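Local coordinates for endo-1,4-b-d-mannanase (Trichoderma reesei, PDB 1QNR), which hydrolyses internal beta-1,4-mannosidic linkages in mannans as an endo-acting glycoside hydrolase of family 5, at residues Ser46-Asp60 with Leu104-Gly118. Numbering follows the deposited sequence.
Sequences SSSGLKVVRVWGFND and LKLIIPFVNNWSDYG. With BMA (beta-D-mannopyranose), chain B.
Val53 N donates to Lys105 O (2.9 Å), where strands 52-54 and 105-109 pair in parallel. Further backbone bonds alternate along them: Lys105 N to Lys51 O, Ile107 N to Val53 O, and Val55 N to Ile107 O. Past the end of strand 52-54, Gly57 N makes a weak bond to Pro109 O. Asp60 N donates to Tyr117 O.

Apolar side chains pack on both faces of the sheet. Val52 CG1 meets Ile107 CG1 at 4.0 Å, while Ile107 CG2 lies against CD of the extended Arg54 chain. On the other face, Val53 CB touches Leu106 CD2. These are neighbouring strands of the parallel beta-barrel (TIM barrel) of family 5. Arg54 reaches Glu165 and Glu276 by salt bridges.

The loops after the strands meet around the Phe58 ring. Its CG sits between the backbone N and carbonyl carbon (chi1 53°), which directs the ring at the 110-117 loop. Asn112 N lies over the centre of one face, and Trp56 CB over the opposite face. Phe58 CZ touches Asn112 CB at 3.6 Å, and Pro109 O lies at the ring edge, 3.4 Å from Phe58 CD2. An alanine here would remove the ring and would probably leave a gap between Trp56 and Asn112. Asn112 ND2 donates to a lone pair of Asp116 O (3.0 Å); the Asn112 amide also pairs with Asn168.

Two waters link Asp60 OD2 to Asn112 N and Phe110 O, while Asp60 OD1 bonds Gln73. Further along, Trp114 lays one ring face against mannose C3.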
loop_
_atom_site.group_PDB
_atom_site.type_symbol
_atom_site.label_atom_id
_atom_site.label_comp_id
_atom_site.label_asym_id
_atom_site.label_seq_id
_atom_site.Cartn_x
_atom_site.Cartn_y
_atom_site.Cartn_z
ATOM N N SER A 46 -15.377 -6.208 -6.176
ATOM C CA SER A 46 -15.270 -7.070 -7.354
ATOM C C SER A 46 -16.353 -6.758 -8.393
ATOM O O SER A 46 -16.040 -6.653 -9.599
ATOM C CB SER A 46 -15.253 -8.507 -6.908
ATOM O OG SER A 46 -15.370 -9.401 -8.043
ATOM N N SER A 47 -17.617 -6.581 -7.957
ATOM C CA SER A 47 -18.660 -6.270 -8.981
ATOM C C SER A 47 -18.500 -4.902 -9.618
ATOM O O SER A 47 -18.955 -4.600 -10.753
ATOM C CB SER A 47 -20.055 -6.470 -8.366
ATOM O OG SER A 47 -20.315 -5.499 -7.415
ATOM N N SER A 48 -17.767 -3.947 -8.974
ATOM C CA SER A 48 -17.439 -2.657 -9.586
ATOM C C SER A 48 -16.350 -2.786 -10.656
ATOM O O SER A 48 -16.128 -1.815 -11.402
ATOM C CB SER A 48 -16.904 -1.727 -8.446
ATOM O OG SER A 48 -17.907 -1.377 -7.510
ATOM N N GLY A 49 -15.668 -3.912 -10.737
ATOM C CA GLY A 49 -14.632 -4.104 -11.761
ATOM C C GLY A 49 -13.205 -3.839 -11.320
ATOM O O GLY A 49 -12.316 -3.831 -12.173
ATOM N N LEU A 50 -13.019 -3.553 -10.011
ATOM C CA LEU A 50 -11.674 -3.329 -9.484
ATOM C C LEU A 50 -11.004 -4.694 -9.286
ATOM O O LEU A 50 -11.665 -5.690 -8.885
ATOM C CB LEU A 50 -11.792 -2.558 -8.149
ATOM C CG LEU A 50 -12.404 -1.142 -8.293
ATOM C CD1 LEU A 50 -12.530 -0.508 -6.894
ATOM C CD2 LEU A 50 -11.607 -0.232 -9.209
ATOM N N LYS A 51 -9.688 -4.703 -9.450
ATOM C CA LYS A 51 -8.989 -6.037 -9.427
ATOM C C LYS A 51 -8.038 -6.168 -8.261
ATOM O O LYS A 51 -7.602 -7.322 -7.910
ATOM C CB LYS A 51 -8.134 -6.198 -10.726
ATOM C CG LYS A 51 -9.056 -6.529 -11.950
ATOM C CD LYS A 51 -8.128 -6.829 -13.184
ATOM C CE LYS A 51 -9.046 -7.262 -14.361
ATOM N NZ LYS A 51 -8.203 -7.603 -15.608
ATOM N N VAL A 52 -7.660 -5.084 -7.572
ATOM C CA VAL A 52 -6.594 -5.074 -6.534
ATOM C C VAL A 52 -7.036 -4.206 -5.350
ATOM O O VAL A 52 -7.619 -3.113 -5.568
ATOM C CB VAL A 52 -5.272 -4.509 -7.124
ATOM C CG1 VAL A 52 -4.136 -4.706 -6.068
ATOM C CG2 VAL A 52 -4.838 -5.218 -8.417
ATOM N N VAL A 53 -6.795 -4.703 -4.136
ATOM C CA VAL A 53 -7.150 -3.989 -2.898
ATOM C C VAL A 53 -5.870 -3.890 -2.045
ATOM O O VAL A 53 -5.156 -4.891 -1.856
ATOM C CB VAL A 53 -8.254 -4.720 -2.060
ATOM C CG1 VAL A 53 -8.726 -3.826 -0.895
ATOM C CG2 VAL A 53 -9.427 -5.060 -2.940
ATOM N N ARG A 54 -5.624 -2.691 -1.481
ATOM C CA ARG A 54 -4.461 -2.491 -0.556
ATOM C C ARG A 54 -4.994 -2.512 0.871
ATOM O O ARG A 54 -5.914 -1.721 1.216
ATOM C CB ARG A 54 -3.720 -1.221 -0.978
ATOM C CG ARG A 54 -2.441 -0.993 -0.104
ATOM C CD ARG A 54 -1.509 -0.038 -0.896
ATOM N NE ARG A 54 -0.356 0.439 -0.080
ATOM C CZ ARG A 54 -0.365 1.588 0.641
ATOM N NH1 ARG A 54 -1.481 2.333 0.732
ATOM N NH2 ARG A 54 0.789 1.965 1.206
ATOM N N VAL A 55 -4.474 -3.416 1.726
ATOM C CA VAL A 55 -4.998 -3.600 3.150
ATOM C C VAL A 55 -3.808 -3.505 4.090
ATOM O O VAL A 55 -2.671 -3.886 3.699
ATOM C CB VAL A 55 -5.754 -4.956 3.271
ATOM C CG1 VAL A 55 -6.914 -5.021 2.253
ATOM C CG2 VAL A 55 -4.845 -6.187 3.117
ATOM N N TRP A 56 -4.030 -3.092 5.362
ATOM C CA TRP A 56 -2.837 -3.080 6.294
ATOM C C TRP A 56 -2.443 -4.498 6.700
ATOM O O TRP A 56 -3.256 -5.337 7.114
ATOM C CB TRP A 56 -3.137 -2.243 7.548
ATOM C CG TRP A 56 -3.083 -0.732 7.346
ATOM C CD1 TRP A 56 -3.378 0.138 8.371
ATOM C CD2 TRP A 56 -2.684 0.079 6.209
ATOM N NE1 TRP A 56 -3.136 1.430 7.951
ATOM C CE2 TRP A 56 -2.744 1.429 6.634
ATOM C CE3 TRP A 56 -2.305 -0.222 4.867
ATOM C CZ2 TRP A 56 -2.387 2.521 5.809
ATOM C CZ3 TRP A 56 -1.978 0.907 4.052
ATOM C CH2 TRP A 56 -2.022 2.282 4.488
ATOM N N GLY A 57 -1.118 -4.768 6.698
ATOM C CA GLY A 57 -0.605 -6.058 7.211
ATOM C C GLY A 57 0.018 -5.943 8.584
ATOM O O GLY A 57 0.733 -6.904 9.009
ATOM N N PHE A 58 -0.308 -4.879 9.325
ATOM C CA PHE A 58 0.213 -4.583 10.637
ATOM C C PHE A 58 -0.888 -4.035 11.551
ATOM O O PHE A 58 -1.890 -3.481 11.097
ATOM C CB PHE A 58 1.352 -3.475 10.553
ATOM C CG PHE A 58 0.920 -2.202 9.807
ATOM C CD1 PHE A 58 0.202 -1.187 10.509
ATOM C CD2 PHE A 58 1.179 -2.027 8.460
ATOM C CE1 PHE A 58 -0.213 -0.057 9.807
ATOM C CE2 PHE A 58 0.787 -0.871 7.758
ATOM C CZ PHE A 58 0.079 0.113 8.448
ATOM N N ASN A 59 -0.621 -4.236 12.873
ATOM C CA ASN A 59 -1.442 -3.584 13.922
ATOM C C ASN A 59 -0.630 -3.779 15.209
ATOM O O ASN A 59 -0.674 -4.801 15.925
ATOM C CB ASN A 59 -2.869 -4.233 13.989
ATOM C CG ASN A 59 -3.798 -3.433 14.885
ATOM O OD1 ASN A 59 -3.364 -2.867 15.892
ATOM N ND2 ASN A 59 -5.113 -3.360 14.590
ATOM N N ASP A 60 0.273 -2.816 15.449
ATOM C CA ASP A 60 1.297 -2.865 16.493
ATOM C C ASP A 60 0.886 -2.110 17.741
ATOM O O ASP A 60 0.360 -0.978 17.641
ATOM C CB ASP A 60 2.604 -2.209 15.940
ATOM C CG ASP A 60 3.206 -3.025 14.808
ATOM O OD1 ASP A 60 3.387 -4.285 15.059
ATOM O OD2 ASP A 60 3.543 -2.500 13.697
ATOM N N LEU A 104 -9.868 -11.430 -6.223
ATOM C CA LEU A 104 -9.162 -10.131 -6.024
ATOM C C LEU A 104 -7.699 -10.385 -5.594
ATOM O O LEU A 104 -7.423 -11.461 -5.043
ATOM C CB LEU A 104 -9.852 -9.336 -4.863
ATOM C CG LEU A 104 -11.250 -8.783 -5.216
ATOM C CD1 LEU A 104 -11.947 -8.241 -3.953
ATOM C CD2 LEU A 104 -11.223 -7.727 -6.333
ATOM N N LYS A 105 -6.825 -9.411 -5.853
ATOM C CA LYS A 105 -5.415 -9.546 -5.424
ATOM C C LYS A 105 -5.125 -8.469 -4.341
ATOM O O LYS A 105 -5.765 -7.399 -4.397
ATOM C CB LYS A 105 -4.449 -9.272 -6.606
ATOM C CG LYS A 105 -4.791 -10.194 -7.841
ATOM C CD LYS A 105 -4.681 -11.677 -7.528
ATOM C CE LYS A 105 -4.882 -12.473 -8.838
ATOM N NZ LYS A 105 -5.032 -13.951 -8.501
ATOM N N LEU A 106 -4.196 -8.745 -3.439
ATOM C CA LEU A 106 -3.934 -7.812 -2.333
ATOM C C LEU A 106 -2.486 -7.265 -2.255
ATOM O O LEU A 106 -1.505 -8.011 -2.446
ATOM C CB LEU A 106 -4.132 -8.589 -1.012
ATOM C CG LEU A 106 -5.537 -9.240 -0.811
ATOM C CD1 LEU A 106 -5.513 -10.121 0.438
ATOM C CD2 LEU A 106 -6.570 -8.094 -0.711
ATOM N N ILE A 107 -2.374 -5.939 -1.992
ATOM C CA ILE A 107 -1.041 -5.352 -1.674
ATOM C C ILE A 107 -1.002 -5.251 -0.149
ATOM O O ILE A 107 -1.927 -4.645 0.436
ATOM C CB ILE A 107 -0.819 -4.012 -2.373
ATOM C CG1 ILE A 107 -0.758 -4.246 -3.893
ATOM C CG2 ILE A 107 0.493 -3.331 -1.838
ATOM C CD1 ILE A 107 -0.621 -2.960 -4.761
ATOM N N ILE A 108 0.061 -5.779 0.508
ATOM C CA ILE A 108 0.103 -5.821 1.975
ATOM C C ILE A 108 1.420 -5.284 2.548
ATOM O O ILE A 108 2.491 -5.933 2.447
ATOM C CB ILE A 108 -0.093 -7.304 2.470
ATOM C CG1 ILE A 108 -1.399 -7.909 1.926
ATOM C CG2 ILE A 108 -0.087 -7.333 4.022
ATOM C CD1 ILE A 108 -1.696 -9.345 2.384
ATOM N N PRO A 109 1.392 -4.065 3.128
ATOM C CA PRO A 109 2.582 -3.498 3.796
ATOM C C PRO A 109 2.741 -4.032 5.217
ATOM O O PRO A 109 1.766 -4.297 5.938
ATOM C CB PRO A 109 2.311 -1.938 3.808
ATOM C CG PRO A 109 0.785 -1.903 3.853
ATOM C CD PRO A 109 0.307 -3.060 2.978
ATOM N N PHE A 110 4.029 -4.130 5.688
ATOM C CA PHE A 110 4.374 -4.738 6.971
ATOM C C PHE A 110 4.503 -3.807 8.170
ATOM O O PHE A 110 4.456 -4.341 9.295
ATOM C CB PHE A 110 5.708 -5.546 6.857
ATOM C CG PHE A 110 5.741 -6.599 5.771
ATOM C CD1 PHE A 110 4.852 -7.687 5.816
ATOM C CD2 PHE A 110 6.677 -6.513 4.739
ATOM C CE1 PHE A 110 4.913 -8.673 4.841
ATOM C CE2 PHE A 110 6.708 -7.514 3.749
ATOM C CZ PHE A 110 5.843 -8.603 3.799
ATOM N N VAL A 111 4.661 -2.507 7.946
ATOM C CA VAL A 111 4.811 -1.529 9.062
ATOM C C VAL A 111 4.307 -0.173 8.521
ATOM O O VAL A 111 4.336 0.098 7.303
ATOM C CB VAL A 111 6.285 -1.431 9.540
ATOM C CG1 VAL A 111 7.209 -0.860 8.467
ATOM C CG2 VAL A 111 6.416 -0.672 10.877
ATOM N N ASN A 112 3.901 0.697 9.451
ATOM C CA ASN A 112 3.515 2.085 9.077
ATOM C C ASN A 112 4.678 3.058 9.415
ATOM O O ASN A 112 5.254 2.951 10.522
ATOM C CB ASN A 112 2.297 2.509 9.910
ATOM C CG ASN A 112 1.514 3.653 9.229
ATOM O OD1 ASN A 112 1.905 4.243 8.220
ATOM N ND2 ASN A 112 0.322 3.942 9.762
ATOM N N ASN A 113 4.945 4.021 8.489
ATOM C CA ASN A 113 5.873 5.097 8.880
ATOM C C ASN A 113 5.238 5.916 10.007
ATOM O O ASN A 113 5.920 6.358 10.956
ATOM C CB ASN A 113 6.135 6.016 7.673
ATOM C CG ASN A 113 7.184 7.078 7.983
ATOM O OD1 ASN A 113 8.374 6.720 8.077
ATOM N ND2 ASN A 113 6.832 8.358 8.082
ATOM N N TRP A 114 3.930 6.106 9.928
ATOM C CA TRP A 114 3.187 6.948 10.878
ATOM C C TRP A 114 2.650 6.196 12.067
ATOM O O TRP A 114 2.668 4.941 12.079
ATOM C CB TRP A 114 1.998 7.640 10.099
ATOM C CG TRP A 114 2.482 8.306 8.843
ATOM C CD1 TRP A 114 2.248 7.875 7.542
ATOM C CD2 TRP A 114 3.326 9.458 8.719
ATOM N NE1 TRP A 114 2.890 8.688 6.629
ATOM C CE2 TRP A 114 3.557 9.669 7.328
ATOM C CE3 TRP A 114 4.001 10.289 9.634
ATOM C CZ2 TRP A 114 4.350 10.721 6.850
ATOM C CZ3 TRP A 114 4.764 11.351 9.162
ATOM C CH2 TRP A 114 4.951 11.542 7.765
ATOM N N SER A 115 2.181 6.907 13.118
ATOM C CA SER A 115 1.835 6.253 14.386
ATOM C C SER A 115 0.467 5.602 14.460
ATOM O O SER A 115 0.121 4.945 15.424
ATOM C CB SER A 115 2.066 7.274 15.564
ATOM O OG SER A 115 3.450 7.562 15.525
ATOM N N ASP A 116 -0.308 5.679 13.335
ATOM C CA ASP A 116 -1.578 5.015 13.292
ATOM C C ASP A 116 -1.385 3.498 13.332
ATOM O O ASP A 116 -0.647 2.978 12.446
ATOM C CB ASP A 116 -2.409 5.438 12.044
ATOM C CG ASP A 116 -2.428 6.992 11.929
ATOM O OD1 ASP A 116 -3.033 7.677 12.776
ATOM O OD2 ASP A 116 -1.801 7.555 11.020
ATOM N N TYR A 117 -2.060 2.751 14.214
ATOM C CA TYR A 117 -1.872 1.306 14.353
ATOM C C TYR A 117 -0.398 1.002 14.695
ATOM O O TYR A 117 0.158 -0.038 14.285
ATOM C CB TYR A 117 -2.445 0.524 13.157
ATOM C CG TYR A 117 -3.895 0.868 12.929
ATOM C CD1 TYR A 117 -4.898 0.321 13.749
ATOM C CD2 TYR A 117 -4.293 1.801 11.977
ATOM C CE1 TYR A 117 -6.247 0.671 13.636
ATOM C CE2 TYR A 117 -5.653 2.190 11.858
ATOM C CZ TYR A 117 -6.565 1.613 12.685
ATOM O OH TYR A 117 -7.937 1.968 12.490
ATOM N N GLY A 118 0.186 1.877 15.544
ATOM C CA GLY A 118 1.512 1.671 16.154
ATOM C C GLY A 118 2.653 2.305 15.405
ATOM O O GLY A 118 3.265 3.299 15.818
HETATM C C1 BMA B . 1.742 13.303 6.380
HETATM C C2 BMA B . 0.775 12.714 7.436
HETATM C C3 BMA B . 0.386 11.282 7.058
HETATM C C4 BMA B . -0.061 11.216 5.604
HETATM C C5 BMA B . 0.927 11.871 4.636
HETATM C C6 BMA B . 0.290 12.098 3.218
HETATM O O2 BMA B . -0.420 13.505 7.518
HETATM O O3 BMA B . -0.594 10.735 7.898
HETATM O O4 BMA B . -0.266 9.831 5.286
HETATM O O5 BMA B . 1.122 13.278 5.055
HETATM O O6 BMA B . 1.437 12.548 2.487
HETATM O O HOH W 1 2.942 -0.407 12.136
HETATM O O HOH W 2 5.300 -3.926 12.079
#